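Local atomic coordinates of N-terminal acetyltransferase-like protein (Chaetomium thermophilum, PDB entry 5NNP), a protein that probably serves as the helical-repeat auxiliary subunit of an N-terminal acetyltransferase complex. Residues N12-V17 with G44-M49; E62-A67 with H82-L87; D117-Q122 with Q133-M138. All blocks are in the same frame, centred on the assembly; numbering follows the deposited sequence.

From the N terminus the chain coils as a right-handed tetratricopeptide-type solenoid, and the three contacts follow one another in series, none nesting in or crossing another. Contact 1 ties helix 9-22 to helix 44-55, closing a loop of 26 residues that includes helix 26-37. Contact 2 then closes 14 residues between the consecutive helices 60-73 and 78-90; it touches contact 1, with Met47 against Leu66 and Ser48 against Val83, their centres being 14 Å apart. Contact 3 closes the shortest loop, 10 residues, between helices 112-124 and 128-141, about 5 Å from contact 2 at the nearest atoms and without touching it.

Contact 1. Residues N12-V17 with G44-M49; sequences NLFRTV and GDTMSM
Phe14 reaches from helix 9-22 to helix 44-55 and sets the edge of its ring against Asp45 and Thr46. Two of the meetings are with oxygen: CD1 of Phe14 lies 3.4 Å from OG1 of Thr46, and its CE1 is 3.5 Å from the backbone O of Asp45. Both oxygens lie near the plane of the ring, beside its C-H rim. The same carbonyl accepts the helical bond from Met49 N, so the ring rim is a second neighbour to an oxygen that already has a donor.

The remaining touches are apolar. CZ of Phe14 packs 3.7 Å from CB of Asp45, while the carboxylate of Asp45 belongs elsewhere, its OD1 hydrogen-bonded to Ser77 OG. Met49, whose CG lies beside its backbone N, brings CG within 3.7 Å of CE1 of Phe14, approaching the ring obliquely with the two side chains nearly perpendicular. One turn further on, Val17 CG1 rests 4.0 Å from Met49 CB. Phe14 spans the gap because its CG stands anti to the backbone N (chi1 -177°), which carries the ring across; the CA atoms of Phe14 and Thr46 are 6.9 Å apart. With an alanine here in place of Phe14 the ring is gone, and Met49 CG and the Asp45 carbonyl would probably face a gap between the helices.

The short axes run almost parallel, 18° apart and 10.8 Å at closest approach, as expected when helices two places apart in a tetratricopeptide-type array stack side by side. Helix 26-37 flanks the pair, touching both Leu13 and Thr46. Without a hydrogen bond between the segments, cohesion rests mainly on shape and on the apolar packing of Phe14 and Val17 against Met49, the two oxygens being simply neighbours at the ring edge.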
loop_
_atom_site.group_PDB
_atom_site.type_symbol
_atom_site.label_atom_id
_atom_site.label_comp_id
_atom_site.label_asym_id
_atom_site.label_seq_id
_atom_site.Cartn_x
_atom_site.Cartn_y
_atom_site.Cartn_z
ATOM N N ASN A 12 -48.403 -12.875 -13.228
ATOM C CA ASN A 12 -47.432 -13.671 -13.971
ATOM C C ASN A 12 -46.600 -12.807 -14.920
ATOM O O ASN A 12 -45.465 -13.150 -15.255
ATOM C CB ASN A 12 -48.138 -14.785 -14.755
ATOM C CG ASN A 12 -48.821 -15.792 -13.849
ATOM O OD1 ASN A 12 -48.183 -16.713 -13.336
ATOM N ND2 ASN A 12 -50.124 -15.624 -13.650
ATOM N N LEU A 13 -47.169 -11.686 -15.352
ATOM C CA LEU A 13 -46.470 -10.758 -16.236
ATOM C C LEU A 13 -45.345 -10.030 -15.475
ATOM O O LEU A 13 -44.280 -9.736 -16.033
ATOM C CB LEU A 13 -47.467 -9.763 -16.841
ATOM C CG LEU A 13 -47.109 -8.996 -18.119
ATOM C CD1 LEU A 13 -45.954 -8.045 -17.876
ATOM C CD2 LEU A 13 -46.796 -9.932 -19.268
ATOM N N PHE A 14 -45.586 -9.755 -14.195
ATOM C CA PHE A 14 -44.568 -9.172 -13.330
ATOM C C PHE A 14 -43.353 -10.097 -13.227
ATOM O O PHE A 14 -42.211 -9.635 -13.201
ATOM C CB PHE A 14 -45.148 -8.890 -11.942
ATOM C CG PHE A 14 -44.176 -8.226 -10.997
ATOM C CD1 PHE A 14 -43.917 -6.867 -11.088
ATOM C CD2 PHE A 14 -43.527 -8.963 -10.011
ATOM C CE1 PHE A 14 -43.028 -6.261 -10.225
ATOM C CE2 PHE A 14 -42.637 -8.360 -9.144
ATOM C CZ PHE A 14 -42.389 -7.008 -9.252
ATOM N N ARG A 15 -43.607 -11.401 -13.182
ATOM C CA ARG A 15 -42.543 -12.401 -13.132
ATOM C C ARG A 15 -41.713 -12.419 -14.415
ATOM O O ARG A 15 -40.507 -12.686 -14.382
ATOM C CB ARG A 15 -43.125 -13.798 -12.876
ATOM C CG ARG A 15 -43.583 -14.039 -11.443
ATOM C CD ARG A 15 -44.061 -15.475 -11.236
ATOM N NE ARG A 15 -44.649 -15.675 -9.912
ATOM C CZ ARG A 15 -45.957 -15.703 -9.667
ATOM N NH1 ARG A 15 -46.828 -15.553 -10.658
ATOM N NH2 ARG A 15 -46.394 -15.890 -8.429
ATOM N N THR A 16 -42.357 -12.143 -15.545
ATOM C CA THR A 16 -41.660 -12.176 -16.829
ATOM C C THR A 16 -40.859 -10.886 -17.019
ATOM O O THR A 16 -40.051 -10.773 -17.938
ATOM C CB THR A 16 -42.633 -12.394 -18.022
ATOM O OG1 THR A 16 -43.517 -11.276 -18.146
ATOM C CG2 THR A 16 -43.459 -13.658 -17.821
ATOM N N VAL A 17 -41.073 -9.920 -16.131
ATOM C CA VAL A 17 -40.269 -8.702 -16.129
ATOM C C VAL A 17 -38.937 -8.933 -15.423
ATOM O O VAL A 17 -37.898 -8.417 -15.848
ATOM C CB VAL A 17 -41.005 -7.548 -15.447
ATOM C CG1 VAL A 17 -40.101 -6.320 -15.366
ATOM C CG2 VAL A 17 -42.300 -7.245 -16.190
ATOM N N GLY A 44 -46.304 0.180 -7.638
ATOM C CA GLY A 44 -44.943 0.438 -7.196
ATOM C C GLY A 44 -43.899 -0.609 -7.536
ATOM O O GLY A 44 -42.823 -0.275 -8.027
ATOM N N ASP A 45 -44.201 -1.877 -7.270
ATOM C CA ASP A 45 -43.235 -2.940 -7.514
ATOM C C ASP A 45 -42.793 -2.954 -8.967
ATOM O O ASP A 45 -41.618 -3.169 -9.260
ATOM C CB ASP A 45 -43.816 -4.297 -7.127
ATOM C CG ASP A 45 -43.982 -4.450 -5.633
ATOM O OD1 ASP A 45 -43.900 -3.424 -4.932
ATOM O OD2 ASP A 45 -44.201 -5.588 -5.165
ATOM N N THR A 46 -43.730 -2.698 -9.875
ATOM C CA THR A 46 -43.415 -2.674 -11.294
ATOM C C THR A 46 -42.581 -1.443 -11.673
ATOM O O THR A 46 -41.660 -1.536 -12.485
ATOM C CB THR A 46 -44.701 -2.721 -12.143
ATOM O OG1 THR A 46 -45.393 -3.949 -11.884
ATOM C CG2 THR A 46 -44.372 -2.643 -13.632
ATOM N N MET A 47 -42.894 -0.293 -11.081
ATOM C CA MET A 47 -42.160 0.923 -11.393
ATOM C C MET A 47 -40.693 0.762 -11.010
ATOM O O MET A 47 -39.803 1.182 -11.755
ATOM C CB MET A 47 -42.770 2.126 -10.678
ATOM C CG MET A 47 -44.249 2.319 -10.925
ATOM S SD MET A 47 -44.887 3.723 -9.988
ATOM C CE MET A 47 -43.843 5.036 -10.609
ATOM N N SER A 48 -40.456 0.148 -9.848
ATOM C CA SER A 48 -39.103 -0.139 -9.365
ATOM C C SER A 48 -38.346 -1.075 -10.302
ATOM O O SER A 48 -37.168 -0.863 -10.569
ATOM C CB SER A 48 -39.146 -0.760 -7.963
ATOM O OG SER A 48 -39.745 0.111 -7.024
ATOM N N MET A 49 -39.022 -2.116 -10.779
ATOM C CA MET A 49 -38.414 -3.066 -11.707
ATOM C C MET A 49 -38.036 -2.392 -13.012
ATOM O O MET A 49 -37.063 -2.766 -13.659
ATOM C CB MET A 49 -39.358 -4.233 -11.978
ATOM C CG MET A 49 -39.501 -5.180 -10.809
ATOM S SD MET A 49 -37.888 -5.760 -10.268
ATOM C CE MET A 49 -37.238 -6.408 -11.806
#

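Contact 2. Residues E62-A67 with H82-L87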
loop_
_atom_site.group_PDB
_atom_site.type_symbol
_atom_site.label_atom_id
_atom_site.label_comp_id
_atom_site.label_asym_id
_atom_site.label_seq_id
_atom_site.Cartn_x
_atom_site.Cartn_y
_atom_site.Cartn_z
ATOM N N GLU A 62 -32.920 9.310 -14.573
ATOM C CA GLU A 62 -34.314 8.930 -14.800
ATOM C C GLU A 62 -34.720 7.753 -13.922
ATOM O O GLU A 62 -35.828 7.725 -13.385
ATOM C CB GLU A 62 -34.553 8.584 -16.278
ATOM C CG GLU A 62 -35.996 8.217 -16.597
ATOM C CD GLU A 62 -36.209 7.808 -18.046
ATOM O OE1 GLU A 62 -37.375 7.594 -18.437
ATOM O OE2 GLU A 62 -35.219 7.699 -18.800
ATOM N N ALA A 63 -33.817 6.786 -13.784
ATOM C CA ALA A 63 -34.050 5.631 -12.931
ATOM C C ALA A 63 -34.264 6.059 -11.480
ATOM O O ALA A 63 -35.157 5.544 -10.802
ATOM C CB ALA A 63 -32.892 4.650 -13.034
ATOM N N PHE A 64 -33.461 7.015 -11.018
ATOM C CA PHE A 64 -33.558 7.500 -9.642
ATOM C C PHE A 64 -34.850 8.250 -9.388
ATOM O O PHE A 64 -35.468 8.099 -8.336
ATOM C CB PHE A 64 -32.370 8.401 -9.289
ATOM C CG PHE A 64 -31.321 7.708 -8.487
ATOM C CD1 PHE A 64 -31.522 7.457 -7.143
ATOM C CD2 PHE A 64 -30.142 7.278 -9.083
ATOM C CE1 PHE A 64 -30.558 6.799 -6.400
ATOM C CE2 PHE A 64 -29.168 6.621 -8.349
ATOM C CZ PHE A 64 -29.374 6.378 -7.007
ATOM N N ALA A 65 -35.251 9.076 -10.346
ATOM C CA ALA A 65 -36.515 9.791 -10.235
ATOM C C ALA A 65 -37.661 8.791 -10.136
ATOM O O ALA A 65 -38.573 8.957 -9.322
ATOM C CB ALA A 65 -36.711 10.715 -11.417
ATOM N N LEU A 66 -37.587 7.740 -10.954
ATOM C CA LEU A 66 -38.633 6.722 -11.017
ATOM C C LEU A 66 -38.667 5.839 -9.774
ATOM O O LEU A 66 -39.725 5.638 -9.188
ATOM C CB LEU A 66 -38.465 5.848 -12.263
ATOM C CG LEU A 66 -39.509 4.741 -12.434
ATOM C CD1 LEU A 66 -40.907 5.314 -12.512
ATOM C CD2 LEU A 66 -39.213 3.900 -13.645
ATOM N N ALA A 67 -37.513 5.303 -9.386
ATOM C CA ALA A 67 -37.420 4.491 -8.179
ATOM C C ALA A 67 -37.963 5.264 -6.984
ATOM O O ALA A 67 -38.742 4.739 -6.187
ATOM C CB ALA A 67 -36.000 4.071 -7.937
ATOM N N HIS A 82 -35.352 -2.004 -1.734
ATOM C CA HIS A 82 -34.231 -2.796 -2.237
ATOM C C HIS A 82 -33.660 -2.204 -3.538
ATOM O O HIS A 82 -32.453 -2.006 -3.652
ATOM C CB HIS A 82 -34.674 -4.243 -2.447
ATOM C CG HIS A 82 -33.551 -5.209 -2.651
ATOM N ND1 HIS A 82 -33.758 -6.513 -3.058
ATOM C CD2 HIS A 82 -32.213 -5.072 -2.509
ATOM C CE1 HIS A 82 -32.597 -7.136 -3.151
ATOM N NE2 HIS A 82 -31.641 -6.285 -2.823
ATOM N N VAL A 83 -34.534 -1.909 -4.498
ATOM C CA VAL A 83 -34.147 -1.288 -5.764
ATOM C C VAL A 83 -33.404 0.034 -5.545
ATOM O O VAL A 83 -32.319 0.265 -6.095
ATOM C CB VAL A 83 -35.385 -1.023 -6.666
ATOM C CG1 VAL A 83 -35.021 -0.133 -7.828
ATOM C CG2 VAL A 83 -35.967 -2.324 -7.169
ATOM N N TYR A 84 -34.017 0.896 -4.742
ATOM C CA TYR A 84 -33.444 2.187 -4.388
ATOM C C TYR A 84 -31.995 2.017 -3.897
ATOM O O TYR A 84 -31.099 2.764 -4.286
ATOM C CB TYR A 84 -34.325 2.849 -3.323
ATOM C CG TYR A 84 -34.232 4.362 -3.213
ATOM C CD1 TYR A 84 -34.307 5.173 -4.341
ATOM C CD2 TYR A 84 -34.126 4.985 -1.964
ATOM C CE1 TYR A 84 -34.241 6.565 -4.236
ATOM C CE2 TYR A 84 -34.051 6.370 -1.851
ATOM C CZ TYR A 84 -34.109 7.150 -2.986
ATOM O OH TYR A 84 -34.051 8.516 -2.871
ATOM N N GLY A 85 -31.777 1.013 -3.055
ATOM C CA GLY A 85 -30.455 0.703 -2.546
ATOM C C GLY A 85 -29.499 0.244 -3.633
ATOM O O GLY A 85 -28.365 0.722 -3.721
ATOM N N ILE A 86 -29.969 -0.682 -4.467
ATOM C CA ILE A 86 -29.188 -1.196 -5.583
ATOM C C ILE A 86 -28.682 -0.076 -6.495
ATOM O O ILE A 86 -27.514 -0.057 -6.864
ATOM C CB ILE A 86 -30.012 -2.207 -6.400
ATOM C CG1 ILE A 86 -30.292 -3.450 -5.552
ATOM C CG2 ILE A 86 -29.283 -2.603 -7.681
ATOM C CD1 ILE A 86 -31.259 -4.416 -6.196
ATOM N N LEU A 87 -29.559 0.862 -6.839
ATOM C CA LEU A 87 -29.161 2.027 -7.618
ATOM C C LEU A 87 -28.030 2.793 -6.926
ATOM O O LEU A 87 -26.963 3.011 -7.508
ATOM C CB LEU A 87 -30.364 2.940 -7.855
ATOM C CG LEU A 87 -31.551 2.283 -8.569
ATOM C CD1 LEU A 87 -32.697 3.262 -8.791
ATOM C CD2 LEU A 87 -31.099 1.686 -9.881
#
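The ring of Phe64 receives Leu87 over one face and Tyr84 at its edge. CB of Leu87 stands 4.1 Å from the centroid of the Phe64 ring and 28° off its normal, which qualifies as a CH-pi contact. At the rim, CE1 of Tyr84 comes near the ring plane, 4.1 Å from CD1 of Phe64, and the two side chains cross at about a right angle. The Tyr84 ring in turn has CB of Ala67 at its own edge, 4.1 Å from CD1.

This is antiparallel helix packing within a tetratricopeptide-type solenoid: helices 60-73 and 78-90 are consecutive, and their short axes lie 157° apart in direction with a closest approach of 10.1 Å. Tyr88 extends the aromatic group, meeting the Phe64 ring and standing edge-to-face with Tyr84.

Beside the rings the side-chain contacts are aliphatic. Ala63 and Ala67 present methyl groups to Leu87, which fits against them from the other helix. Its CG sits anti to the carbonyl carbon (chi1 -58°), which brings CD1 against Ala67 and, more loosely, Ala63. Val83 CG1 adds a looser touch, 4.3 Å from CB of Ala67. Asn55 of helix 44-55 borders both Ala63 and Leu87. Within this group the nearest approach is that of Leu87 CD1 to Ala67 CB, at 3.5 Å.

Contact 3. Residues D117-Q122 with Q133-M138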
loop_
_atom_site.group_PDB
_atom_site.type_symbol
_atom_site.label_atom_id
_atom_site.label_comp_id
_atom_site.label_asym_id
_atom_site.label_seq_id
_atom_site.Cartn_x
_atom_site.Cartn_y
_atom_site.Cartn_z
ATOM N N ASP A 117 -26.038 -8.239 1.678
ATOM C CA ASP A 117 -25.499 -7.099 0.961
ATOM C C ASP A 117 -25.358 -5.888 1.854
ATOM O O ASP A 117 -24.394 -5.131 1.732
ATOM C CB ASP A 117 -26.367 -6.797 -0.245
ATOM C CG ASP A 117 -26.238 -7.866 -1.320
ATOM O OD1 ASP A 117 -25.151 -8.471 -1.430
ATOM O OD2 ASP A 117 -27.217 -8.113 -2.050
ATOM N N LEU A 118 -26.295 -5.734 2.779
ATOM C CA LEU A 118 -26.234 -4.663 3.767
ATOM C C LEU A 118 -25.019 -4.802 4.687
ATOM O O LEU A 118 -24.334 -3.834 4.995
ATOM C CB LEU A 118 -27.517 -4.653 4.603
ATOM C CG LEU A 118 -27.494 -3.802 5.862
ATOM C CD1 LEU A 118 -27.507 -2.326 5.499
ATOM C CD2 LEU A 118 -28.668 -4.161 6.754
ATOM N N ALA A 119 -24.772 -6.019 5.138
ATOM C CA ALA A 119 -23.683 -6.272 6.063
ATOM C C ALA A 119 -22.364 -5.874 5.422
ATOM O O ALA A 119 -21.488 -5.290 6.072
ATOM C CB ALA A 119 -23.661 -7.746 6.470
ATOM N N VAL A 120 -22.236 -6.206 4.140
ATOM C CA VAL A 120 -21.036 -5.875 3.390
ATOM C C VAL A 120 -20.887 -4.357 3.345
ATOM O O VAL A 120 -19.850 -3.817 3.702
ATOM C CB VAL A 120 -21.068 -6.455 1.954
ATOM C CG1 VAL A 120 -19.923 -5.917 1.161
ATOM C CG2 VAL A 120 -21.037 -7.989 1.986
ATOM N N LEU A 121 -21.949 -3.675 2.933
ATOM C CA LEU A 121 -21.956 -2.217 2.862
ATOM C C LEU A 121 -21.602 -1.589 4.206
ATOM O O LEU A 121 -20.845 -0.613 4.275
ATOM C CB LEU A 121 -23.324 -1.712 2.378
ATOM C CG LEU A 121 -23.709 -1.947 0.913
ATOM C CD1 LEU A 121 -25.190 -1.783 0.726
ATOM C CD2 LEU A 121 -22.970 -0.981 -0.006
ATOM N N GLN A 122 -22.137 -2.151 5.281
ATOM C CA GLN A 122 -21.916 -1.567 6.594
ATOM C C GLN A 122 -20.451 -1.623 7.029
ATOM O O GLN A 122 -19.930 -0.647 7.583
ATOM C CB GLN A 122 -22.782 -2.254 7.639
ATOM C CG GLN A 122 -24.219 -1.810 7.631
ATOM C CD GLN A 122 -25.106 -2.749 8.434
ATOM O OE1 GLN A 122 -25.008 -3.977 8.314
ATOM N NE2 GLN A 122 -25.969 -2.175 9.266
ATOM N N GLN A 133 -24.658 -6.163 14.526
ATOM C CA GLN A 133 -26.042 -6.610 14.476
ATOM C C GLN A 133 -26.295 -7.538 13.283
ATOM O O GLN A 133 -26.908 -8.604 13.418
ATOM C CB GLN A 133 -26.977 -5.408 14.412
ATOM C CG GLN A 133 -28.430 -5.752 14.664
ATOM C CD GLN A 133 -29.331 -4.534 14.567
ATOM O OE1 GLN A 133 -28.856 -3.397 14.547
ATOM N NE2 GLN A 133 -30.636 -4.768 14.499
ATOM N N SER A 134 -25.805 -7.136 12.113
ATOM C CA SER A 134 -25.962 -7.942 10.911
ATOM C C SER A 134 -25.393 -9.357 11.065
ATOM O O SER A 134 -26.051 -10.342 10.739
ATOM C CB SER A 134 -25.300 -7.246 9.726
ATOM O OG SER A 134 -26.121 -6.203 9.265
ATOM N N ARG A 135 -24.167 -9.449 11.561
ATOM C CA ARG A 135 -23.501 -10.734 11.678
ATOM C C ARG A 135 -24.160 -11.606 12.718
ATOM O O ARG A 135 -24.241 -12.827 12.543
ATOM C CB ARG A 135 -22.027 -10.553 12.016
ATOM C CG ARG A 135 -21.255 -10.046 10.855
ATOM C CD ARG A 135 -21.595 -10.893 9.648
ATOM N NE ARG A 135 -20.804 -10.468 8.505
ATOM C CZ ARG A 135 -20.618 -11.192 7.410
ATOM N NH1 ARG A 135 -19.862 -10.706 6.419
ATOM N NH2 ARG A 135 -21.183 -12.394 7.307
ATOM N N LEU A 136 -24.621 -10.982 13.799
ATOM C CA LEU A 136 -25.332 -11.720 14.844
ATOM C C LEU A 136 -26.581 -12.351 14.238
ATOM O O LEU A 136 -26.913 -13.504 14.490
ATOM C CB LEU A 136 -25.697 -10.807 16.012
ATOM C CG LEU A 136 -26.401 -11.401 17.228
ATOM C CD1 LEU A 136 -25.663 -12.634 17.718
ATOM C CD2 LEU A 136 -26.465 -10.345 18.322
ATOM N N ASN A 137 -27.242 -11.579 13.394
ATOM C CA ASN A 137 -28.391 -12.047 12.667
ATOM C C ASN A 137 -28.067 -13.168 11.716
ATOM O O ASN A 137 -28.731 -14.195 11.706
ATOM C CB ASN A 137 -28.990 -10.897 11.898
ATOM C CG ASN A 137 -30.359 -10.610 12.325
ATOM O OD1 ASN A 137 -30.568 -9.942 13.335
ATOM N ND2 ASN A 137 -31.327 -11.122 11.585
ATOM N N MET A 138 -27.055 -12.953 10.888
ATOM C CA MET A 138 -26.646 -13.975 9.947
ATOM C C MET A 138 -26.239 -15.254 10.685
ATOM O O MET A 138 -26.602 -16.349 10.281
ATOM C CB MET A 138 -25.516 -13.447 9.069
ATOM C CG MET A 138 -25.923 -12.185 8.333
ATOM S SD MET A 138 -24.674 -11.415 7.282
ATOM C CE MET A 138 -24.626 -12.606 5.931
#
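Gln122 and Ser134 point at each other across the gap between helices 112-124 and 128-141, and a hydrogen bond joins them. Ser134 OG donates to OE1 of Gln122 over 2.7 Å. The donor lies in the plane of the Gln122 carbonyl with a C=O...donor angle of 140°, so the hydroxyl meets a lone pair of the amide oxygen. Torsions on both sides bring this about: Gln122 CG sits anti to its carbonyl carbon and the chain then runs extended, while Ser134 OG is likewise anti to its carbonyl carbon (chi1 -77°). The hydroxyl is buried, and weak hydrogen bonds also link OG to Gln115 NE2 and Gly130 O. CD2 of Leu118 flanks it at 4.1 Å from OG of Ser134.

Ala119 faces the same helix one turn back from Gln122. Its methyl carbon packs 3.7 Å from CB of Ser134, and the small size of both residues lets their CA atoms come to 5.6 Å. The two helices follow each other directly and form an antiparallel alpha-alpha hairpin in the tetratricopeptide-type array, with short axes 9.6 Å apart and N-to-C directions 149° from each other.

Two longer side chains of helix 128-141 also come near the Ala119 methyl. Met138, one turn beyond Ser134, reaches out to put SD 3.9 Å from CB of Ala119. Arg135 passes it more loosely, with NE 4.4 Å from the same CB and the guanidinium inclined obliquely to it. The polar end of Arg135 is engaged within its own helix, where NH1 is hydrogen-bonded to Tyr131 OH. On this flank helix 527-534, from much later in the chain, touches Val120 through His528 and Ser529 and Arg135 through Leu532.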